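Local coordinates for uncharacterized ParM protein (Staphylococcus aureus, PDB 3JS6), which is an actin-like plasmid segregation protein that forms filaments and probably uses them to move plasmid copies apart before cell division, at residues A[94-97]-A[98-102]; A[175-178]-A[179-183]. All blocks are in the same frame, centred on the assembly; numbering follows the deposited sequence.

Interaction 1: residues A[94-97]-A[98-102]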
loop_
_atom_site.group_PDB
_atom_site.type_symbol
_atom_site.label_atom_id
_atom_site.label_comp_id
_atom_site.label_asym_id
_atom_site.label_seq_id
_atom_site.Cartn_x
_atom_site.Cartn_y
_atom_site.Cartn_z
ATOM N N ASP A 94 5.719 10.519 -11.960
ATOM C CA ASP A 94 5.811 9.535 -13.039
ATOM C C ASP A 94 5.275 8.179 -12.556
ATOM O O ASP A 94 4.595 7.466 -13.302
ATOM C CB ASP A 94 7.264 9.378 -13.519
ATOM C CG ASP A 94 7.770 10.598 -14.316
ATOM O OD1 ASP A 94 8.999 10.721 -14.509
ATOM O OD2 ASP A 94 6.947 11.427 -14.767
ATOM N N LEU A 95 5.594 7.826 -11.314
ATOM C CA LEU A 95 5.127 6.589 -10.713
ATOM C C LEU A 95 3.578 6.566 -10.739
ATOM O O LEU A 95 2.957 5.553 -11.075
ATOM C CB LEU A 95 5.597 6.494 -9.267
ATOM C CG LEU A 95 5.083 5.280 -8.460
ATOM C CD1 LEU A 95 5.716 3.980 -9.003
ATOM C CD2 LEU A 95 5.446 5.459 -6.981
ATOM N N VAL A 96 2.962 7.682 -10.372
ATOM C CA VAL A 96 1.496 7.756 -10.368
ATOM C C VAL A 96 0.942 7.497 -11.781
ATOM O O VAL A 96 0.009 6.700 -11.952
ATOM C CB VAL A 96 1.015 9.130 -9.840
ATOM C CG1 VAL A 96 -0.507 9.276 -10.045
ATOM C CG2 VAL A 96 1.339 9.251 -8.359
ATOM N N GLU A 97 1.508 8.155 -12.797
ATOM C CA GLU A 97 1.042 7.931 -14.172
ATOM C C GLU A 97 1.201 6.458 -14.623
ATOM O O GLU A 97 0.291 5.906 -15.246
ATOM C CB GLU A 97 1.784 8.827 -15.181
ATOM C CG GLU A 97 1.572 10.326 -14.993
ATOM C CD GLU A 97 0.116 10.711 -15.041
ATOM O OE1 GLU A 97 -0.560 10.299 -15.999
ATOM O OE2 GLU A 97 -0.347 11.414 -14.119
ATOM N N CYS A 98 2.352 5.831 -14.353
ATOM C CA CYS A 98 2.542 4.417 -14.748
ATOM C C CYS A 98 1.590 3.456 -14.014
ATOM O O CYS A 98 1.159 2.447 -14.576
ATOM C CB CYS A 98 3.993 3.973 -14.498
ATOM S SG CYS A 98 5.163 4.901 -15.517
ATOM N N SER A 99 1.300 3.763 -12.755
ATOM C CA SER A 99 0.414 2.947 -11.925
ATOM C C SER A 99 -1.007 3.075 -12.485
ATOM O O SER A 99 -1.735 2.094 -12.643
ATOM C CB SER A 99 0.467 3.435 -10.471
ATOM O OG SER A 99 1.758 3.211 -9.922
ATOM N N ILE A 100 -1.398 4.295 -12.799
ATOM C CA ILE A 100 -2.716 4.491 -13.380
ATOM C C ILE A 100 -2.740 3.770 -14.729
ATOM O O ILE A 100 -3.699 3.068 -15.061
ATOM C CB ILE A 100 -3.017 5.996 -13.549
ATOM C CG1 ILE A 100 -3.346 6.588 -12.165
ATOM C CG2 ILE A 100 -4.146 6.191 -14.569
ATOM C CD1 ILE A 100 -3.536 8.099 -12.138
ATOM N N GLY A 101 -1.662 3.911 -15.497
ATOM C CA GLY A 101 -1.596 3.259 -16.793
ATOM C C GLY A 101 -1.712 1.740 -16.740
ATOM O O GLY A 101 -2.374 1.133 -17.594
ATOM N N LEU A 102 -1.073 1.117 -15.750
ATOM C CA LEU A 102 -1.120 -0.345 -15.611
ATOM C C LEU A 102 -2.551 -0.800 -15.359
ATOM O O LEU A 102 -2.978 -1.833 -15.865
ATOM C CB LEU A 102 -0.258 -0.840 -14.442
ATOM C CG LEU A 102 1.151 -1.390 -14.665
ATOM C CD1 LEU A 102 1.615 -2.023 -13.333
ATOM C CD2 LEU A 102 1.182 -2.438 -15.806
#
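Leu95 O is gripped twice by one residue, Ser99. The backbone bond Ser99 N to Leu95 O is 3.0 Å and belongs to the regular helix pattern. The hydroxyl adds a second bond, with Ser99 OG 2.9 Å from Leu95 O. OG stands above the carbonyl plane, 40° out of it, and the amide approaches from the opposite face. The torsion explains this: Ser99 OG lies beside its own backbone N and anti to the carbonyl carbon (chi1 -66°), which turns the hydroxyl back over the preceding turn. The hydroxyl of a buried residue thus finds an acceptor within its own helix. Leu95 CD1 approaches Ser99 OG to 4.1 Å.

Val96 and Ile100 lie side by side and point the same way. Their methyl ends meet, Val96 CG1 against Ile100 CD1 at 3.9 Å. Ile100 N bonds to Val96 O at 2.9 Å. Gly101 N continues the helix pattern to Glu97 O at 2.8 Å, and Cys98 N closes on Asp94 O at 3.0 Å.

The Glu97 chain bends at chi2 (-57°), and its carboxylate forms a salt bridge with Arg141. Ile100 faces Met7 and Leu9 of strand 4-11, while Val96 and Ser99 touch Phe11. Cys98 and Leu95 turn to strand 64-66, where both meet Phe66. These i to i+4 bonds are those of an alpha-helix, here helix 90-104, packed against the sheet of the N-terminal domain of the actin-like fold.

Interaction 2: residues A[175-178]-A[179-183]; sequences GKVF and KAFTE
The backbone leaves the short strand 176-177 in an extended form at Val177 and Phe178, then bends at Lys179 into a single weakly bonded helical turn. Phe178 O accepts a weak bond from Phe181 N, at 2.9 Å with an N-H...O angle of 130°.

Val177 carries the apolar part of the contact. Its CB meets the edge of the Phe181 ring near the ring plane, 3.9 Å from Phe181 CD2, and the two side chains cross at about a right angle. The ring reaches this place because Phe181 CG is anti to the backbone N (chi1 -175°). The CG2 branch of Val177 meets Thr182, with Thr182 CG2 3.5 Å away.

Thr182 folds its hydroxyl back onto the turn. Thr182 OG1 bonds to Lys179 O at 2.7 Å, in the carbonyl plane. Thr182 N reaches the same Lys179 O at 3.1 Å, so this one carbonyl takes two bonds from one residue.

Phe181 is the buried member. It touches Met164 and Leu167 of helix 162-169 and makes an edge-to-face pair with the ring of Tyr186. The chemistry is divided. Val177 holds the turn against the strand before it, and the Phe181 ring joins it to helix 162-169 and Tyr186. The firmer polar hold is the pair of Thr182 bonds to Lys179 O, and the bond to Phe178 O adds only weakly.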
loop_
_atom_site.group_PDB
_atom_site.type_symbol
_atom_site.label_atom_id
_atom_site.label_comp_id
_atom_site.label_asym_id
_atom_site.label_seq_id
_atom_site.Cartn_x
_atom_site.Cartn_y
_atom_site.Cartn_z
ATOM N N GLY A 175 -21.356 -1.399 0.634
ATOM C CA GLY A 175 -21.390 0.043 0.815
ATOM C C GLY A 175 -21.696 0.594 2.202
ATOM O O GLY A 175 -21.840 1.803 2.370
ATOM N N LYS A 176 -21.798 -0.276 3.197
ATOM C CA LYS A 176 -22.067 0.167 4.556
ATOM C C LYS A 176 -21.103 -0.402 5.576
ATOM O O LYS A 176 -20.769 -1.588 5.531
ATOM C CB LYS A 176 -23.496 -0.181 4.970
ATOM C CG LYS A 176 -24.041 -1.461 4.406
ATOM C CD LYS A 176 -25.427 -1.745 4.998
ATOM C CE LYS A 176 -26.362 -0.541 4.878
ATOM N NZ LYS A 176 -26.748 -0.241 3.469
ATOM N N VAL A 177 -20.646 0.454 6.484
ATOM C CA VAL A 177 -19.732 0.024 7.528
ATOM C C VAL A 177 -20.545 -0.822 8.505
ATOM O O VAL A 177 -21.747 -0.589 8.656
ATOM C CB VAL A 177 -19.154 1.230 8.274
ATOM C CG1 VAL A 177 -18.362 2.105 7.309
ATOM C CG2 VAL A 177 -20.279 2.030 8.898
ATOM N N PHE A 178 -19.910 -1.794 9.162
ATOM C CA PHE A 178 -20.630 -2.644 10.115
ATOM C C PHE A 178 -21.162 -1.764 11.237
ATOM O O PHE A 178 -20.514 -0.812 11.652
ATOM C CB PHE A 178 -19.713 -3.728 10.702
ATOM C CG PHE A 178 -19.230 -4.754 9.696
ATOM C CD1 PHE A 178 -19.849 -4.899 8.448
ATOM C CD2 PHE A 178 -18.160 -5.592 10.010
ATOM C CE1 PHE A 178 -19.401 -5.863 7.530
ATOM C CE2 PHE A 178 -17.704 -6.560 9.101
ATOM C CZ PHE A 178 -18.322 -6.697 7.860
ATOM N N LYS A 179 -22.356 -2.069 11.722
ATOM C CA LYS A 179 -22.921 -1.277 12.802
ATOM C C LYS A 179 -21.939 -1.114 13.958
ATOM O O LYS A 179 -21.730 -0.002 14.440
ATOM C CB LYS A 179 -24.220 -1.909 13.287
ATOM C CG LYS A 179 -25.206 -2.170 12.146
ATOM C CD LYS A 179 -26.553 -2.703 12.649
ATOM C CE LYS A 179 -27.324 -3.434 11.553
ATOM N NZ LYS A 179 -26.730 -4.788 11.290
ATOM N N ALA A 180 -21.316 -2.203 14.393
ATOM C CA ALA A 180 -20.380 -2.113 15.500
ATOM C C ALA A 180 -19.269 -1.084 15.278
ATOM O O ALA A 180 -18.821 -0.432 16.223
ATOM C CB ALA A 180 -19.762 -3.474 15.773
ATOM N N PHE A 181 -18.833 -0.936 14.030
ATOM C CA PHE A 181 -17.751 -0.014 13.708
ATOM C C PHE A 181 -18.108 1.452 13.932
ATOM O O PHE A 181 -17.249 2.247 14.295
ATOM C CB PHE A 181 -17.305 -0.230 12.251
ATOM C CG PHE A 181 -16.114 0.593 11.849
ATOM C CD1 PHE A 181 -14.891 0.426 12.476
ATOM C CD2 PHE A 181 -16.224 1.549 10.840
ATOM C CE1 PHE A 181 -13.781 1.200 12.109
ATOM C CE2 PHE A 181 -15.128 2.326 10.463
ATOM C CZ PHE A 181 -13.901 2.150 11.101
ATOM N N THR A 182 -19.373 1.803 13.731
ATOM C CA THR A 182 -19.802 3.192 13.895
ATOM C C THR A 182 -19.627 3.713 15.318
ATOM O O THR A 182 -19.430 4.916 15.522
ATOM C CB THR A 182 -21.286 3.384 13.478
ATOM O OG1 THR A 182 -22.137 2.652 14.365
ATOM C CG2 THR A 182 -21.511 2.884 12.067
ATOM N N GLU A 183 -19.718 2.847 16.311
ATOM C CA GLU A 183 -19.541 3.292 17.685
ATOM C C GLU A 183 -18.591 2.383 18.452
ATOM O O GLU A 183 -18.778 2.143 19.637
ATOM C CB GLU A 183 -20.891 3.369 18.401
ATOM C CG GLU A 183 -21.995 2.564 17.734
ATOM C CD GLU A 183 -23.309 2.644 18.484
ATOM O OE1 GLU A 183 -23.997 3.679 18.368
ATOM O OE2 GLU A 183 -23.651 1.670 19.188
#

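In the fold
Interaction 1 and interaction 2 are separate local contacts that follow one another in the chain. Their centres are about 33 Å apart, and their nearest atoms are about 23 Å apart, so they do not touch. Interaction 1 is a buried part of helix 90-104, in the N-terminal actin-like region. Interaction 2 lies at the surface, its centre about 23 Å from the centre of the chain. There the end of the hairpin 172-177 and the turn that follows it lead into strand 185-191 of the five-stranded sheet. The former is a regular helix and the latter a strand-to-turn connection. This is the apo protein, and neither contact contains a bound nucleotide.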